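Local coordinates for leucine-rich repeat protein (Bacteroides thetaiotaomicron, PDB 4ECN) that is of unknown function but, as an extracellular leucine-rich repeat protein, probably serves in protein binding, at residues V467-A472 with Q479-E484; L485-L490 with P508-D513. One frame throughout, in Å; residues are numbered along the deposited sequence.

Contact 1. Residues V467-A472 with Q479-E484; sequences VDWEDA and QYENEE
Within the leucine-rich repeat domain, the connection between strands 452-456 and 495-499 folds back on itself where the indole of Trp469 meets Tyr480 and Glu481. Trp469 lies in the loop that follows the first of these strands. Tyr480 and Glu481 open the type I beta turn Tyr480 to Glu483, which follows on from the short helix 475-480. Six residues, four of them helical, separate the two segments. The contact therefore closes a local loop within the connection between two neighbouring parallel strands of the sheet.

The polar link is a hydrogen bond from Trp469 NE1 to Glu481 OE1, 3.1 Å long and fairly straight at 163°. The oxygen lies at the indole edge, close to the ring plane. The N-H meets OE1 from above the carboxylate plane, 48° out of it, and the ring and carboxylate planes are nearly perpendicular. Glu481 gets there through a bend: CG is anti to the backbone N, and chi2 of 55° then folds the chain back to the indole.

The apolar part is at the far end of the indole. Trp469 CH2 packs on Tyr480 CB at 3.6 Å, in an oblique approach. The Tyr480 ring leads away, with Trp469 CZ3 lying off its edge. With an alanine here in place of Trp469 the indole is gone, which would probably leave Glu481 OE1 without this donor and open a gap beside Tyr480 CB. Lys442 makes a cation-pi contact with the same indole.

A side-chain bond joins Gln479, just before the turn, to Glu483 at its end. Gln479 NE2 donates to Glu483 OE2 at 2.8 Å, while Glu483 OE1 forms a salt bridge with Arg446. Trp469 CZ2 lies 3.7 Å from the backbone N of Glu481.

Contact 2. Residues L485-L490 with P508-D513; sequences LSWSNL and PDFLYD
Apolar and aromatic packing comes first, between Trp487 and Phe510. Phe510 CB lies over one face of the indole. Phe510 CB is 3.5 Å from Trp487 CE2 and makes a CH-pi contact with the six-membered ring. The Phe510 ring and this six-membered ring approach obliquely, centroids 5.4 Å apart and planes at 38°. Phe510 CB already faces the indole; chi1 of 86° sets CG between the backbone N and the carbonyl carbon. This turns the phenyl ring away from the indole, and it touches Val496 and Leu498 of strand 495-499.

These segments flank that strand in the leucine-rich repeat domain. Segment 485-490 precedes it and carries a 3-10 turn at 487-489. Segment 508-513 follows it and has a helical backbone at 509-512. Trp487 thus joins the connections before and after strand 495-499, and it also touches Ile444, Gln445 and Ala466.

Van der Waals contacts with Asp513 form the second group. Trp487 CB is 3.8 Å from Asp513 CB and 3.6 Å from Asp513 O. The carboxylate approaches the indole obliquely, with Asp513 OD2 4.0 Å from Trp487 CD1.

Between the two segments the contact is by packing; hydrogen bonds occur within each segment. Ser486 OG and Ser488 OG are 3.2 Å apart, and either may be the donor. Asp513 N bonds to Phe510 O at 3.2 Å.

The two contacts follow in series along the chain: contact 1 ends at Glu484 and contact 2 begins at Leu485. Their centres are about 14 Å apart, on the same side of the chain's centre. Contact 1 lies within the connection from strand 452-456 to strand 495-499. Contact 2 spans strand 495-499, from the end of that connection to the one leading to strand 519-521. These three strands are neighbours in parallel in one sheet of the leucine-rich repeat domain. Leu485 bridges the contacts, with Leu485 CD2 3.8 Å from Trp469 CH2. Packing thus runs on from one strand connection to the next.

Contact 1. Residues V467-A472 with Q479-E484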
loop_
_atom_site.group_PDB
_atom_site.type_symbol
_atom_site.label_atom_id
_atom_site.label_comp_id
_atom_site.label_asym_id
_atom_site.label_seq_id
_atom_site.Cartn_x
_atom_site.Cartn_y
_atom_site.Cartn_z
ATOM N N VAL A 467 13.084 -15.785 -13.029
ATOM C CA VAL A 467 14.132 -16.783 -13.220
ATOM C C VAL A 467 13.945 -17.494 -14.595
ATOM O O VAL A 467 14.939 -17.849 -15.242
ATOM C CB VAL A 467 14.105 -17.784 -12.034
ATOM C CG1 VAL A 467 15.030 -18.979 -12.248
ATOM C CG2 VAL A 467 14.435 -17.087 -10.725
ATOM N N ASP A 468 12.681 -17.683 -15.032
ATOM C CA ASP A 468 12.358 -18.402 -16.278
ATOM C C ASP A 468 11.267 -17.754 -17.115
ATOM O O ASP A 468 10.580 -16.846 -16.643
ATOM C CB ASP A 468 11.881 -19.826 -15.938
ATOM C CG ASP A 468 12.974 -20.679 -15.358
ATOM O OD1 ASP A 468 13.919 -21.015 -16.108
ATOM O OD2 ASP A 468 12.924 -20.957 -14.136
ATOM N N TRP A 469 11.091 -18.249 -18.357
ATOM C CA TRP A 469 9.982 -17.839 -19.192
ATOM C C TRP A 469 8.698 -18.393 -18.601
ATOM O O TRP A 469 8.697 -19.524 -18.082
ATOM C CB TRP A 469 10.127 -18.300 -20.655
ATOM C CG TRP A 469 11.390 -17.931 -21.377
ATOM C CD1 TRP A 469 12.214 -18.780 -22.054
ATOM C CD2 TRP A 469 11.929 -16.615 -21.565
ATOM N NE1 TRP A 469 13.231 -18.076 -22.658
ATOM C CE2 TRP A 469 13.092 -16.749 -22.360
ATOM C CE3 TRP A 469 11.541 -15.335 -21.146
ATOM C CZ2 TRP A 469 13.892 -15.659 -22.707
ATOM C CZ3 TRP A 469 12.341 -14.255 -21.481
ATOM C CH2 TRP A 469 13.510 -14.424 -22.238
ATOM N N GLU A 470 7.601 -17.623 -18.683
ATOM C CA GLU A 470 6.303 -18.086 -18.201
ATOM C C GLU A 470 5.822 -19.224 -19.125
ATOM O O GLU A 470 5.169 -20.150 -18.653
ATOM C CB GLU A 470 5.325 -16.918 -18.120
ATOM C CG GLU A 470 3.949 -17.255 -17.582
ATOM C CD GLU A 470 2.957 -17.802 -18.592
ATOM O OE1 GLU A 470 3.046 -17.446 -19.793
ATOM O OE2 GLU A 470 2.055 -18.557 -18.160
ATOM N N ASP A 471 6.186 -19.163 -20.421
ATOM C CA ASP A 471 5.942 -20.181 -21.457
ATOM C C ASP A 471 7.029 -20.007 -22.520
ATOM O O ASP A 471 7.013 -19.038 -23.283
ATOM C CB ASP A 471 4.510 -20.130 -22.046
ATOM C CG ASP A 471 4.193 -21.103 -23.181
ATOM O OD1 ASP A 471 5.093 -21.887 -23.578
ATOM O OD2 ASP A 471 3.052 -21.064 -23.691
ATOM N N ALA A 472 7.981 -20.952 -22.545
ATOM C CA ALA A 472 9.117 -20.940 -23.468
ATOM C C ALA A 472 8.686 -20.993 -24.946
ATOM O O ALA A 472 9.491 -20.646 -25.817
ATOM C CB ALA A 472 10.035 -22.109 -23.170
ATOM N N GLN A 479 11.098 -15.074 -29.059
ATOM C CA GLN A 479 11.849 -13.952 -29.602
ATOM C C GLN A 479 12.966 -13.521 -28.635
ATOM O O GLN A 479 14.119 -13.404 -29.061
ATOM C CB GLN A 479 10.913 -12.764 -29.905
ATOM C CG GLN A 479 11.608 -11.579 -30.592
ATOM C CD GLN A 479 10.867 -10.262 -30.456
ATOM O OE1 GLN A 479 9.673 -10.124 -30.791
ATOM N NE2 GLN A 479 11.586 -9.238 -29.999
ATOM N N TYR A 480 12.621 -13.288 -27.351
ATOM C CA TYR A 480 13.519 -12.751 -26.328
ATOM C C TYR A 480 14.651 -13.743 -25.949
ATOM O O TYR A 480 15.677 -13.304 -25.405
ATOM C CB TYR A 480 12.733 -12.334 -25.059
ATOM C CG TYR A 480 11.530 -11.428 -25.282
ATOM C CD1 TYR A 480 11.488 -10.532 -26.348
ATOM C CD2 TYR A 480 10.464 -11.422 -24.390
ATOM C CE1 TYR A 480 10.370 -9.732 -26.580
ATOM C CE2 TYR A 480 9.357 -10.594 -24.589
ATOM C CZ TYR A 480 9.316 -9.749 -25.685
ATOM O OH TYR A 480 8.227 -8.937 -25.897
ATOM N N GLU A 481 14.495 -15.051 -26.282
ATOM C CA GLU A 481 15.514 -16.091 -26.061
ATOM C C GLU A 481 16.742 -15.785 -26.920
ATOM O O GLU A 481 17.880 -16.051 -26.515
ATOM C CB GLU A 481 14.940 -17.493 -26.390
ATOM C CG GLU A 481 15.877 -18.672 -26.166
ATOM C CD GLU A 481 16.483 -18.799 -24.780
ATOM O OE1 GLU A 481 15.796 -19.314 -23.866
ATOM O OE2 GLU A 481 17.657 -18.397 -24.614
ATOM N N ASN A 482 16.488 -15.185 -28.097
ATOM C CA ASN A 482 17.487 -14.821 -29.092
ATOM C C ASN A 482 18.081 -13.428 -28.815
ATOM O O ASN A 482 19.003 -13.004 -29.517
ATOM C CB ASN A 482 16.872 -14.886 -30.495
ATOM C CG ASN A 482 16.527 -16.300 -30.911
ATOM O OD1 ASN A 482 17.343 -17.231 -30.810
ATOM N ND2 ASN A 482 15.312 -16.492 -31.400
ATOM N N GLU A 483 17.591 -12.743 -27.784
ATOM C CA GLU A 483 18.119 -11.437 -27.390
ATOM C C GLU A 483 18.975 -11.627 -26.146
ATOM O O GLU A 483 18.660 -12.484 -25.305
ATOM C CB GLU A 483 16.992 -10.418 -27.160
ATOM C CG GLU A 483 16.081 -10.231 -28.363
ATOM C CD GLU A 483 14.879 -9.325 -28.188
ATOM O OE1 GLU A 483 14.578 -8.932 -27.038
ATOM O OE2 GLU A 483 14.230 -9.014 -29.212
ATOM N N GLU A 484 20.054 -10.854 -26.024
ATOM C CA GLU A 484 20.941 -11.002 -24.877
ATOM C C GLU A 484 20.364 -10.210 -23.666
ATOM O O GLU A 484 20.849 -9.128 -23.302
ATOM C CB GLU A 484 22.378 -10.568 -25.240
ATOM C CG GLU A 484 23.063 -11.421 -26.309
ATOM C CD GLU A 484 24.517 -11.088 -26.610
ATOM O OE1 GLU A 484 25.226 -10.603 -25.697
ATOM O OE2 GLU A 484 24.964 -11.369 -27.747
#

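Contact 2. Residues L485-L490 with P508-D513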
loop_
_atom_site.group_PDB
_atom_site.type_symbol
_atom_site.label_atom_id
_atom_site.label_comp_id
_atom_site.label_asym_id
_atom_site.label_seq_id
_atom_site.Cartn_x
_atom_site.Cartn_y
_atom_site.Cartn_z
ATOM N N LEU A 485 19.306 -10.781 -23.053
ATOM C CA LEU A 485 18.605 -10.218 -21.894
ATOM C C LEU A 485 19.392 -10.452 -20.606
ATOM O O LEU A 485 19.667 -11.606 -20.241
ATOM C CB LEU A 485 17.205 -10.845 -21.768
ATOM C CG LEU A 485 15.983 -10.046 -22.198
ATOM C CD1 LEU A 485 16.023 -9.680 -23.667
ATOM C CD2 LEU A 485 14.712 -10.828 -21.902
ATOM N N SER A 486 19.758 -9.363 -19.920
ATOM C CA SER A 486 20.490 -9.449 -18.662
ATOM C C SER A 486 20.078 -8.328 -17.724
ATOM O O SER A 486 19.741 -7.227 -18.174
ATOM C CB SER A 486 21.997 -9.411 -18.896
ATOM O OG SER A 486 22.702 -9.589 -17.678
ATOM N N TRP A 487 20.146 -8.613 -16.410
ATOM C CA TRP A 487 19.830 -7.682 -15.331
ATOM C C TRP A 487 20.781 -6.499 -15.307
ATOM O O TRP A 487 20.410 -5.435 -14.803
ATOM C CB TRP A 487 19.885 -8.387 -13.966
ATOM C CG TRP A 487 18.809 -9.401 -13.749
ATOM C CD1 TRP A 487 18.964 -10.747 -13.639
ATOM C CD2 TRP A 487 17.403 -9.147 -13.651
ATOM N NE1 TRP A 487 17.742 -11.351 -13.465
ATOM C CE2 TRP A 487 16.765 -10.392 -13.466
ATOM C CE3 TRP A 487 16.611 -7.982 -13.718
ATOM C CZ2 TRP A 487 15.375 -10.510 -13.347
ATOM C CZ3 TRP A 487 15.238 -8.100 -13.580
ATOM C CH2 TRP A 487 14.633 -9.352 -13.399
ATOM N N SER A 488 22.012 -6.686 -15.839
ATOM C CA SER A 488 23.053 -5.661 -15.903
ATOM C C SER A 488 22.616 -4.431 -16.732
ATOM O O SER A 488 23.246 -3.377 -16.618
ATOM C CB SER A 488 24.320 -6.247 -16.500
ATOM O OG SER A 488 24.053 -6.693 -17.817
ATOM N N ASN A 489 21.535 -4.560 -17.536
ATOM C CA ASN A 489 21.023 -3.482 -18.388
ATOM C C ASN A 489 19.968 -2.607 -17.686
ATOM O O ASN A 489 19.594 -1.566 -18.236
ATOM C CB ASN A 489 20.430 -4.060 -19.660
ATOM C CG ASN A 489 21.429 -4.792 -20.514
ATOM O OD1 ASN A 489 21.172 -5.919 -20.944
ATOM N ND2 ASN A 489 22.602 -4.186 -20.747
ATOM N N LEU A 490 19.506 -2.992 -16.480
ATOM C CA LEU A 490 18.520 -2.173 -15.765
ATOM C C LEU A 490 19.299 -1.217 -14.883
ATOM O O LEU A 490 19.271 -1.316 -13.656
ATOM C CB LEU A 490 17.484 -3.010 -14.968
ATOM C CG LEU A 490 16.850 -4.264 -15.597
ATOM C CD1 LEU A 490 15.603 -4.623 -14.880
ATOM C CD2 LEU A 490 16.496 -4.090 -17.062
ATOM N N PRO A 508 15.524 -13.581 -3.739
ATOM C CA PRO A 508 15.764 -14.034 -5.114
ATOM C C PRO A 508 17.072 -13.465 -5.673
ATOM O O PRO A 508 17.483 -12.348 -5.295
ATOM C CB PRO A 508 14.542 -13.507 -5.869
ATOM C CG PRO A 508 14.104 -12.390 -5.118
ATOM C CD PRO A 508 14.368 -12.668 -3.687
ATOM N N ASP A 509 17.708 -14.236 -6.597
ATOM C CA ASP A 509 19.007 -13.931 -7.204
ATOM C C ASP A 509 19.051 -12.623 -7.997
ATOM O O ASP A 509 20.135 -12.034 -8.088
ATOM C CB ASP A 509 19.441 -15.057 -8.149
ATOM C CG ASP A 509 20.507 -15.960 -7.555
ATOM O OD1 ASP A 509 20.254 -16.553 -6.470
ATOM O OD2 ASP A 509 21.598 -16.081 -8.174
ATOM N N PHE A 510 17.905 -12.159 -8.555
ATOM C CA PHE A 510 17.874 -10.975 -9.410
ATOM C C PHE A 510 18.406 -9.719 -8.660
ATOM O O PHE A 510 19.036 -8.872 -9.303
ATOM C CB PHE A 510 16.472 -10.734 -9.978
ATOM C CG PHE A 510 15.506 -9.951 -9.131
ATOM C CD1 PHE A 510 15.443 -8.567 -9.219
ATOM C CD2 PHE A 510 14.614 -10.598 -8.292
ATOM C CE1 PHE A 510 14.564 -7.839 -8.421
ATOM C CE2 PHE A 510 13.722 -9.867 -7.503
ATOM C CZ PHE A 510 13.704 -8.495 -7.572
ATOM N N LEU A 511 18.216 -9.634 -7.317
ATOM C CA LEU A 511 18.660 -8.494 -6.496
ATOM C C LEU A 511 20.161 -8.259 -6.542
ATOM O O LEU A 511 20.605 -7.111 -6.533
ATOM C CB LEU A 511 18.270 -8.696 -5.024
ATOM C CG LEU A 511 16.808 -8.647 -4.697
ATOM C CD1 LEU A 511 16.567 -9.109 -3.272
ATOM C CD2 LEU A 511 16.233 -7.263 -4.971
ATOM N N TYR A 512 20.933 -9.345 -6.562
ATOM C CA TYR A 512 22.388 -9.317 -6.507
ATOM C C TYR A 512 23.011 -8.980 -7.869
ATOM O O TYR A 512 24.201 -8.650 -7.929
ATOM C CB TYR A 512 22.896 -10.677 -6.008
ATOM C CG TYR A 512 22.287 -11.088 -4.678
ATOM C CD1 TYR A 512 22.762 -10.565 -3.476
ATOM C CD2 TYR A 512 21.254 -12.024 -4.617
ATOM C CE1 TYR A 512 22.211 -10.941 -2.252
ATOM C CE2 TYR A 512 20.701 -12.415 -3.394
ATOM C CZ TYR A 512 21.184 -11.872 -2.215
ATOM O OH TYR A 512 20.647 -12.253 -1.007
ATOM N N ASP A 513 22.202 -9.018 -8.941
ATOM C CA ASP A 513 22.658 -8.748 -10.304
ATOM C C ASP A 513 22.217 -7.353 -10.780
ATOM O O ASP A 513 22.497 -6.978 -11.922
ATOM C CB ASP A 513 22.135 -9.835 -11.260
ATOM C CG ASP A 513 22.549 -11.260 -10.905
ATOM O OD1 ASP A 513 23.525 -11.427 -10.128
ATOM O OD2 ASP A 513 21.908 -12.207 -11.412
#